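Local coordinates for protein butyryl-CoA dehydrogenase (Marinomonas mediterranea, PDB 6CXT) that belongs to the acyl-CoA dehydrogenase family and binds flavin-adenine dinucleotide in an assembly of identical subunits, each built of two helical domains and a central beta domain, at residues P52-A56 with E104-H108; F13-F19 with E72-S77; K201-R205 with K354-G358. One frame throughout, in Å; residues are numbered along the deposited sequence.

Contact 1 (P52-A56 with E104-H108); sequences PEKYA and ETLKH
Tyr-55 sets its ring and hydroxyl against Glu-104, Lys-107 and His-108, tying a loop of the acyl-CoA dehydrogenase N-terminal helical domain to the first turns of helix 104-114. Two groups of hydrogen bonds carry the polar side. In the first, Tyr-55 OH donates to the syn lone pair of Glu-104 OE1 at 2.8 Å and accepts from Lys-107 NZ at 3.1 Å. Lys-107 NZ also forms a salt bridge with Glu-104 OE2 (2.7 Å), met from above the carboxylate plane, so the phenol, amine and carboxylate restrain one another in a closed triangle. A bend in Glu-104 at chi2 (-56°) folds its carboxylate back for both partners. In the second group, His-108 NE2 gives a bent bond to Lys-54 O, 3.2 Å long with an angle of 135° at the hydrogen. The other ring nitrogen, ND1, donates to Glu-104 O at 3.1 Å, while His-108 N reaches that oxygen from the opposite face of its plane.

Packing completes the join. One face of the Tyr-55 ring lies under Lys-107 CD, offset toward the rim; the opposite face carries Lys-54 CG over its centre. The tyrosine and His-108 rings meet obliquely, their planes 47° apart, and Leu-99 of helix 81-101 also touches Tyr-55. Among the charged groups, Lys-54 NZ stands 4.1 Å from Glu-104 OE1, too far for a salt bridge but near enough for the opposite charges to attract.

Contact 2 (F13-F19 with E72-S77); sequences FEHALRF and EGLGQS
Leu-17 and Phe-13 pack on Gly-73 where two helices of the acyl-CoA dehydrogenase N-terminal helical domain run side by side. The axes of the two segments approach to 7.5 Å and their directions differ by 26°, a close and nearly parallel pairing that the bare backbone of Gly-73 makes possible. Although the first bond of the Leu-17 side chain starts away from helix 64-77, the branch swings back: CG stands beside the backbone N, and CD2 comes within 3.6 Å of Gly-73 O. The same methyl rests on the amide of Gln-76, 3.7 Å from its CD.

Phe-13 extends its ring, with CG opposite the backbone N (chi1 -177°), until CE1 lies 3.5 Å from Gly-73 CA. Leu-17 CG sits over one face of this ring, offset toward the rim, and Lys-69 adds a cation-pi contact.

On the other flank, Leu-74 spans two residues of helix 7-19. Its CG meets Ala-16 CB at 4.0 Å, and its CD2 reaches Phe-19 CD2 at 3.7 Å, the two side chains slanting past each other. Phe-44 of helix 35-44 touches Ala-16, Phe-19 and Leu-74, extending the apolar layer to a third helix. A polar link lies within the seam: Ser-77 OG meets one carbonyl oxygen of each helix, lying 3.0 Å from Ala-16 O and 3.2 Å from Gly-73 O.

Contact 3 (K201-R205 with K354-G358); sequences KLGLR and KDALG. With EDO (1,2-ethanediol), chain E.
The carboxylate of Asp-355 has Leu-204 against one face, with methyl CD2 standing above Asp-355 CG at 3.7 Å. The backbone of the same leucine binds the group too: Leu-204 N donates to Asp-355 OD1 at 2.8 Å, arriving from above the carboxylate plane, 39° out of it. From the same side of the plane as Leu-204, a 1,2-ethanediol, probably from the crystallisation liquor, donates through O2 to Asp-355 OD2 (2.7 Å). This diol is also hydrogen-bonded to Asp-80, Gly-82 and Ser-206. In the crystal each carboxylate oxygen thus has a donor, which would restrain the group's rotation.

Gly-203 lets the loop run close over the helix, its CA lying 3.6 Å from Asp-355 OD1. On the far side of this glycine, Leu-202 reaches across to the helix. A chi1 of 179° turns its chain away from its own N and carries CD2 to within 3.8 Å of Leu-357 CD1. Lys-354 lays its aliphatic chain beside the same residue, CD 3.4 Å from Leu-202 O, before a bend at chi3 (-74°) leads the amine away. Inside the loop, Lys-201 NZ donates to Leu-204 O at 3.0 Å, from above the carbonyl plane, and also to Ala-207 O.

A second subunit joins here: its Tyr-343 hydroxyl is hydrogen-bonded to Lys-354 O, and its own Lys-354 packs on Leu-202. With the side chain of Leu-204 about 4 Å from a bound flavin-adenine dinucleotide, the contact belongs to the junction of middle beta domain, C-terminal helical domain and neighbouring subunit beside the flavin site of an acyl-CoA dehydrogenase.

In the fold
From the N terminus the chain first lays down helix 7-19, whose partner in contact 2 comes, after 52 intervening residues, on helix 64-77. Before that closure, the loop at 52-56 opens contact 1, completed only when helix 104-114 begins, so contacts 1 and 2 cross within the N-terminal domain, their centres 27 Å apart. Contact 3 follows in series: 148 residues, largely helical, separate the loop at 201-205 from helix 351-359, and their closure joins the middle and C-terminal domains. Contacts 1 and 3 lie on opposite sides of the chain's centre, whereas contact 2 comes within about 9 Å of contact 3 (nearest atoms) without touching it.

Contact 1 (P52-A56 with E104-H108)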
loop_
_atom_site.group_PDB
_atom_site.type_symbol
_atom_site.label_atom_id
_atom_site.label_comp_id
_atom_site.label_asym_id
_atom_site.label_seq_id
_atom_site.Cartn_x
_atom_site.Cartn_y
_atom_site.Cartn_z
ATOM N N PRO B 52 31.824 28.792 -0.870
ATOM C CA PRO B 52 32.698 29.543 -1.790
ATOM C C PRO B 52 34.129 29.653 -1.257
ATOM O O PRO B 52 34.331 29.811 -0.041
ATOM C CB PRO B 52 32.043 30.929 -1.823
ATOM C CG PRO B 52 30.619 30.694 -1.457
ATOM C CD PRO B 52 30.702 29.626 -0.400
ATOM N N GLU B 53 35.103 29.570 -2.155
ATOM C CA GLU B 53 36.510 29.829 -1.816
ATOM C C GLU B 53 36.730 31.160 -1.069
ATOM O O GLU B 53 37.580 31.238 -0.191
ATOM C CB GLU B 53 37.391 29.763 -3.062
ATOM C CG GLU B 53 38.852 29.519 -2.713
ATOM C CD GLU B 53 39.707 29.115 -3.898
ATOM O OE1 GLU B 53 39.163 28.731 -4.961
ATOM O OE2 GLU B 53 40.946 29.179 -3.756
ATOM N N LYS B 54 35.946 32.181 -1.411
ATOM C CA LYS B 54 35.949 33.479 -0.722
ATOM C C LYS B 54 35.922 33.339 0.807
ATOM O O LYS B 54 36.478 34.183 1.540
ATOM C CB LYS B 54 34.738 34.293 -1.187
ATOM C CG LYS B 54 34.741 35.766 -0.803
ATOM C CD LYS B 54 33.363 36.385 -1.005
ATOM C CE LYS B 54 33.363 37.917 -0.991
ATOM N NZ LYS B 54 34.068 38.550 0.162
ATOM N N TYR B 55 35.269 32.281 1.297
ATOM C CA TYR B 55 35.112 32.111 2.750
ATOM C C TYR B 55 35.878 30.973 3.374
ATOM O O TYR B 55 35.994 30.946 4.584
ATOM C CB TYR B 55 33.647 32.061 3.173
ATOM C CG TYR B 55 32.898 33.297 2.808
ATOM C CD1 TYR B 55 33.092 34.504 3.507
ATOM C CD2 TYR B 55 32.004 33.281 1.744
ATOM C CE1 TYR B 55 32.385 35.653 3.154
ATOM C CE2 TYR B 55 31.296 34.408 1.385
ATOM C CZ TYR B 55 31.500 35.595 2.078
ATOM O OH TYR B 55 30.762 36.686 1.693
ATOM N N ALA B 56 36.414 30.059 2.567
ATOM C CA ALA B 56 37.169 28.935 3.086
ATOM C C ALA B 56 38.111 28.459 2.018
ATOM O O ALA B 56 37.689 28.211 0.881
ATOM C CB ALA B 56 36.218 27.809 3.498
ATOM N N GLU B 104 29.566 39.698 7.132
ATOM C CA GLU B 104 30.852 39.331 6.529
ATOM C C GLU B 104 31.910 38.916 7.547
ATOM O O GLU B 104 32.714 38.023 7.262
ATOM C CB GLU B 104 31.409 40.481 5.666
ATOM C CG GLU B 104 30.525 40.837 4.484
ATOM C CD GLU B 104 30.253 39.640 3.568
ATOM O OE1 GLU B 104 31.237 38.981 3.156
ATOM O OE2 GLU B 104 29.058 39.386 3.259
ATOM N N THR B 105 31.901 39.557 8.720
ATOM C CA THR B 105 32.866 39.240 9.775
ATOM C C THR B 105 32.588 37.852 10.391
ATOM O O THR B 105 33.502 37.020 10.537
ATOM C CB THR B 105 33.044 40.403 10.807
ATOM O OG1 THR B 105 31.815 40.679 11.490
ATOM C CG2 THR B 105 33.464 41.682 10.060
ATOM N N LEU B 106 31.319 37.597 10.703
ATOM C CA LEU B 106 30.913 36.258 11.169
ATOM C C LEU B 106 31.296 35.142 10.157
ATOM O O LEU B 106 31.946 34.144 10.539
ATOM C CB LEU B 106 29.435 36.236 11.594
ATOM C CG LEU B 106 29.064 35.041 12.506
ATOM C CD1 LEU B 106 29.620 35.108 13.927
ATOM C CD2 LEU B 106 27.562 34.895 12.559
ATOM N N LYS B 107 31.005 35.363 8.872
ATOM C CA LYS B 107 31.390 34.409 7.836
ATOM C C LYS B 107 32.893 34.106 7.761
ATOM O O LYS B 107 33.283 32.932 7.715
ATOM C CB LYS B 107 30.826 34.785 6.473
ATOM C CG LYS B 107 29.310 34.799 6.460
ATOM C CD LYS B 107 28.753 35.053 5.086
ATOM C CE LYS B 107 29.137 36.416 4.552
ATOM N NZ LYS B 107 28.215 36.867 3.475
ATOM N N HIS B 108 33.741 35.149 7.764
ATOM C CA HIS B 108 35.199 34.935 7.803
ATOM C C HIS B 108 35.685 34.322 9.095
ATOM O O HIS B 108 36.623 33.525 9.084
ATOM C CB HIS B 108 35.974 36.219 7.447
ATOM C CG HIS B 108 35.948 36.501 5.980
ATOM N ND1 HIS B 108 35.160 37.488 5.425
ATOM C CD2 HIS B 108 36.542 35.863 4.942
ATOM C CE1 HIS B 108 35.317 37.484 4.112
ATOM N NE2 HIS B 108 36.138 36.498 3.793
#

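Contact 2 (F13-F19 with E72-S77)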
loop_
_atom_site.group_PDB
_atom_site.type_symbol
_atom_site.label_atom_id
_atom_site.label_comp_id
_atom_site.label_asym_id
_atom_site.label_seq_id
_atom_site.Cartn_x
_atom_site.Cartn_y
_atom_site.Cartn_z
ATOM N N PHE B 13 31.896 12.128 -8.775
ATOM C CA PHE B 13 31.060 11.045 -8.287
ATOM C C PHE B 13 31.879 9.783 -8.100
ATOM O O PHE B 13 31.797 9.108 -7.061
ATOM C CB PHE B 13 29.915 10.813 -9.260
ATOM C CG PHE B 13 28.936 9.757 -8.811
ATOM C CD1 PHE B 13 28.044 10.000 -7.729
ATOM C CD2 PHE B 13 28.848 8.543 -9.491
ATOM C CE1 PHE B 13 27.108 9.037 -7.369
ATOM C CE2 PHE B 13 27.902 7.551 -9.115
ATOM C CZ PHE B 13 27.044 7.796 -8.058
ATOM N N GLU B 14 32.712 9.458 -9.079
ATOM C CA GLU B 14 33.554 8.266 -8.929
ATOM C C GLU B 14 34.506 8.423 -7.753
ATOM O O GLU B 14 34.770 7.450 -7.035
ATOM C CB GLU B 14 34.359 7.980 -10.207
ATOM C CG GLU B 14 33.523 7.433 -11.370
ATOM C CD GLU B 14 32.633 6.243 -10.989
ATOM O OE1 GLU B 14 31.414 6.279 -11.335
ATOM O OE2 GLU B 14 33.146 5.277 -10.348
ATOM N N HIS B 15 34.992 9.647 -7.547
ATOM C CA HIS B 15 35.905 9.947 -6.415
ATOM C C HIS B 15 35.174 9.665 -5.072
ATOM O O HIS B 15 35.695 8.941 -4.200
ATOM C CB HIS B 15 36.456 11.392 -6.566
ATOM C CG HIS B 15 37.440 11.812 -5.511
ATOM N ND1 HIS B 15 38.484 11.012 -5.081
ATOM C CD2 HIS B 15 37.551 12.977 -4.815
ATOM C CE1 HIS B 15 39.175 11.653 -4.149
ATOM N NE2 HIS B 15 38.641 12.850 -3.980
ATOM N N ALA B 16 33.933 10.163 -4.956
ATOM C CA ALA B 16 33.064 9.834 -3.798
ATOM C C ALA B 16 32.838 8.346 -3.596
ATOM O O ALA B 16 32.889 7.852 -2.464
ATOM C CB ALA B 16 31.736 10.561 -3.900
ATOM N N LEU B 17 32.551 7.621 -4.681
ATOM C CA LEU B 17 32.400 6.155 -4.586
ATOM C C LEU B 17 33.641 5.437 -4.097
ATOM O O LEU B 17 33.565 4.496 -3.295
ATOM C CB LEU B 17 31.951 5.535 -5.913
ATOM C CG LEU B 17 30.520 5.829 -6.374
ATOM C CD1 LEU B 17 30.315 5.200 -7.750
ATOM C CD2 LEU B 17 29.461 5.358 -5.390
ATOM N N ARG B 18 34.804 5.868 -4.575
ATOM C CA ARG B 18 36.053 5.276 -4.105
ATOM C C ARG B 18 36.371 5.650 -2.650
ATOM O O ARG B 18 36.902 4.843 -1.907
ATOM C CB ARG B 18 37.213 5.706 -5.017
ATOM C CG ARG B 18 37.182 5.166 -6.452
ATOM C CD ARG B 18 38.210 5.881 -7.372
ATOM N NE ARG B 18 39.295 6.562 -6.622
ATOM C CZ ARG B 18 39.603 7.875 -6.676
ATOM N NH1 ARG B 18 38.943 8.708 -7.487
ATOM N NH2 ARG B 18 40.604 8.354 -5.925
ATOM N N PHE B 19 36.035 6.865 -2.237
ATOM C CA PHE B 19 36.328 7.314 -0.873
ATOM C C PHE B 19 35.696 6.461 0.229
ATOM O O PHE B 19 36.364 6.192 1.208
ATOM C CB PHE B 19 36.029 8.790 -0.684
ATOM C CG PHE B 19 36.319 9.291 0.695
ATOM C CD1 PHE B 19 37.632 9.641 1.066
ATOM C CD2 PHE B 19 35.286 9.416 1.636
ATOM C CE1 PHE B 19 37.894 10.097 2.362
ATOM C CE2 PHE B 19 35.554 9.860 2.931
ATOM C CZ PHE B 19 36.848 10.213 3.280
ATOM N N GLU B 72 25.411 11.830 -2.758
ATOM C CA GLU B 72 24.796 10.545 -3.130
ATOM C C GLU B 72 25.856 9.486 -3.227
ATOM O O GLU B 72 25.669 8.369 -2.709
ATOM C CB GLU B 72 24.102 10.679 -4.478
ATOM C CG GLU B 72 23.448 9.383 -4.945
ATOM C CD GLU B 72 22.928 9.489 -6.384
ATOM O OE1 GLU B 72 22.858 10.613 -6.942
ATOM O OE2 GLU B 72 22.619 8.425 -6.980
ATOM N N GLY B 73 26.974 9.816 -3.910
ATOM C CA GLY B 73 28.082 8.868 -4.033
ATOM C C GLY B 73 28.596 8.423 -2.674
ATOM O O GLY B 73 28.852 7.225 -2.421
ATOM N N LEU B 74 28.741 9.382 -1.772
ATOM C CA LEU B 74 29.204 9.021 -0.403
ATOM C C LEU B 74 28.167 8.152 0.309
ATOM O O LEU B 74 28.542 7.221 1.001
ATOM C CB LEU B 74 29.498 10.270 0.454
ATOM C CG LEU B 74 30.706 11.124 -0.030
ATOM C CD1 LEU B 74 30.792 12.471 0.688
ATOM C CD2 LEU B 74 31.991 10.303 0.177
ATOM N N GLY B 75 26.881 8.472 0.130
ATOM C CA GLY B 75 25.794 7.687 0.784
ATOM C C GLY B 75 25.829 6.266 0.268
ATOM O O GLY B 75 25.483 5.340 1.014
ATOM N N GLN B 76 26.250 6.099 -0.998
ATOM C CA GLN B 76 26.387 4.735 -1.575
ATOM C C GLN B 76 27.609 3.967 -1.028
ATOM O O GLN B 76 27.510 2.765 -0.676
ATOM C CB GLN B 76 26.367 4.788 -3.140
ATOM C CG GLN B 76 26.298 3.405 -3.771
ATOM C CD GLN B 76 26.260 3.482 -5.296
ATOM O OE1 GLN B 76 25.708 4.402 -5.864
ATOM N NE2 GLN B 76 26.812 2.485 -5.941
ATOM N N SER B 77 28.744 4.641 -0.886
ATOM C CA SER B 77 29.958 3.879 -0.595
ATOM C C SER B 77 30.280 3.846 0.900
ATOM O O SER B 77 31.006 2.969 1.315
ATOM C CB SER B 77 31.125 4.459 -1.370
ATOM O OG SER B 77 31.360 5.778 -0.949
#

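Contact 3 (K201-R205 with K354-G358)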
loop_
_atom_site.group_PDB
_atom_site.type_symbol
_atom_site.label_atom_id
_atom_site.label_comp_id
_atom_site.label_asym_id
_atom_site.label_seq_id
_atom_site.Cartn_x
_atom_site.Cartn_y
_atom_site.Cartn_z
ATOM N N LYS B 201 19.191 5.495 20.722
ATOM C CA LYS B 201 18.073 5.614 19.781
ATOM C C LYS B 201 18.163 4.523 18.706
ATOM O O LYS B 201 19.130 3.714 18.654
ATOM C CB LYS B 201 18.063 7.038 19.135
ATOM C CG LYS B 201 19.320 7.354 18.333
ATOM C CD LYS B 201 19.407 8.849 17.979
ATOM C CE LYS B 201 20.398 9.116 16.868
ATOM N NZ LYS B 201 21.759 8.837 17.344
ATOM N N LEU B 202 17.131 4.472 17.882
ATOM C CA LEU B 202 16.960 3.238 17.041
ATOM C C LEU B 202 18.103 3.099 16.045
ATOM O O LEU B 202 18.649 1.994 15.863
ATOM C CB LEU B 202 15.622 3.335 16.268
ATOM C CG LEU B 202 15.345 2.127 15.342
ATOM C CD1 LEU B 202 15.262 0.837 16.170
ATOM C CD2 LEU B 202 13.988 2.395 14.669
ATOM N N GLY B 203 18.495 4.214 15.396
ATOM C CA GLY B 203 19.565 4.181 14.407
ATOM C C GLY B 203 20.492 5.351 14.462
ATOM O O GLY B 203 20.446 6.143 15.443
ATOM N N LEU B 204 21.340 5.455 13.436
ATOM C CA LEU B 204 22.219 6.635 13.196
ATOM C C LEU B 204 23.104 6.884 14.407
ATOM O O LEU B 204 23.239 8.033 14.873
ATOM C CB LEU B 204 21.381 7.887 12.860
ATOM C CG LEU B 204 20.401 7.771 11.675
ATOM C CD1 LEU B 204 19.370 8.904 11.714
ATOM C CD2 LEU B 204 21.105 7.776 10.307
ATOM N N ARG B 205 23.614 5.794 14.952
ATOM C CA ARG B 205 24.442 5.828 16.141
ATOM C C ARG B 205 25.605 6.840 16.070
ATOM O O ARG B 205 25.897 7.485 17.064
ATOM C CB ARG B 205 24.902 4.388 16.502
ATOM N N LYS B 354 16.703 0.844 10.423
ATOM C CA LYS B 354 16.915 1.614 11.674
ATOM C C LYS B 354 17.183 3.084 11.354
ATOM O O LYS B 354 16.650 3.978 12.022
ATOM C CB LYS B 354 18.074 0.989 12.484
ATOM C CG LYS B 354 17.676 -0.385 13.060
ATOM C CD LYS B 354 18.715 -0.861 14.056
ATOM C CE LYS B 354 19.957 -1.323 13.312
ATOM N NZ LYS B 354 20.994 -1.576 14.358
ATOM N N ASP B 355 17.960 3.316 10.317
ATOM C CA ASP B 355 18.318 4.669 9.898
ATOM C C ASP B 355 17.202 5.318 9.162
ATOM O O ASP B 355 16.947 6.520 9.360
ATOM C CB ASP B 355 19.592 4.655 9.016
ATOM C CG ASP B 355 20.812 4.167 9.796
ATOM O OD1 ASP B 355 20.765 4.040 11.068
ATOM O OD2 ASP B 355 21.853 3.902 9.156
ATOM N N ALA B 356 16.504 4.539 8.316
ATOM C CA ALA B 356 15.424 5.064 7.500
ATOM C C ALA B 356 14.283 5.618 8.350
ATOM O O ALA B 356 13.661 6.645 7.988
ATOM C CB ALA B 356 14.874 4.002 6.522
ATOM N N LEU B 357 14.010 4.950 9.469
ATOM C CA LEU B 357 12.898 5.379 10.301
ATOM C C LEU B 357 13.183 6.782 10.934
ATOM O O LEU B 357 12.226 7.490 11.259
ATOM C CB LEU B 357 12.571 4.352 11.377
ATOM C CG LEU B 357 11.745 3.181 10.753
ATOM C CD1 LEU B 357 11.769 1.934 11.647
ATOM C CD2 LEU B 357 10.303 3.638 10.443
ATOM N N GLY B 358 14.455 7.111 11.098
ATOM C CA GLY B 358 14.868 8.495 11.468
ATOM C C GLY B 358 14.498 9.480 10.347
ATOM O O GLY B 358 13.943 10.558 10.621
HETATM C C1 EDO E . 25.418 4.330 12.388
HETATM O O1 EDO E . 25.833 5.704 12.401
HETATM C C2 EDO E . 25.214 3.723 10.978
HETATM O O2 EDO E . 24.194 4.537 10.355
#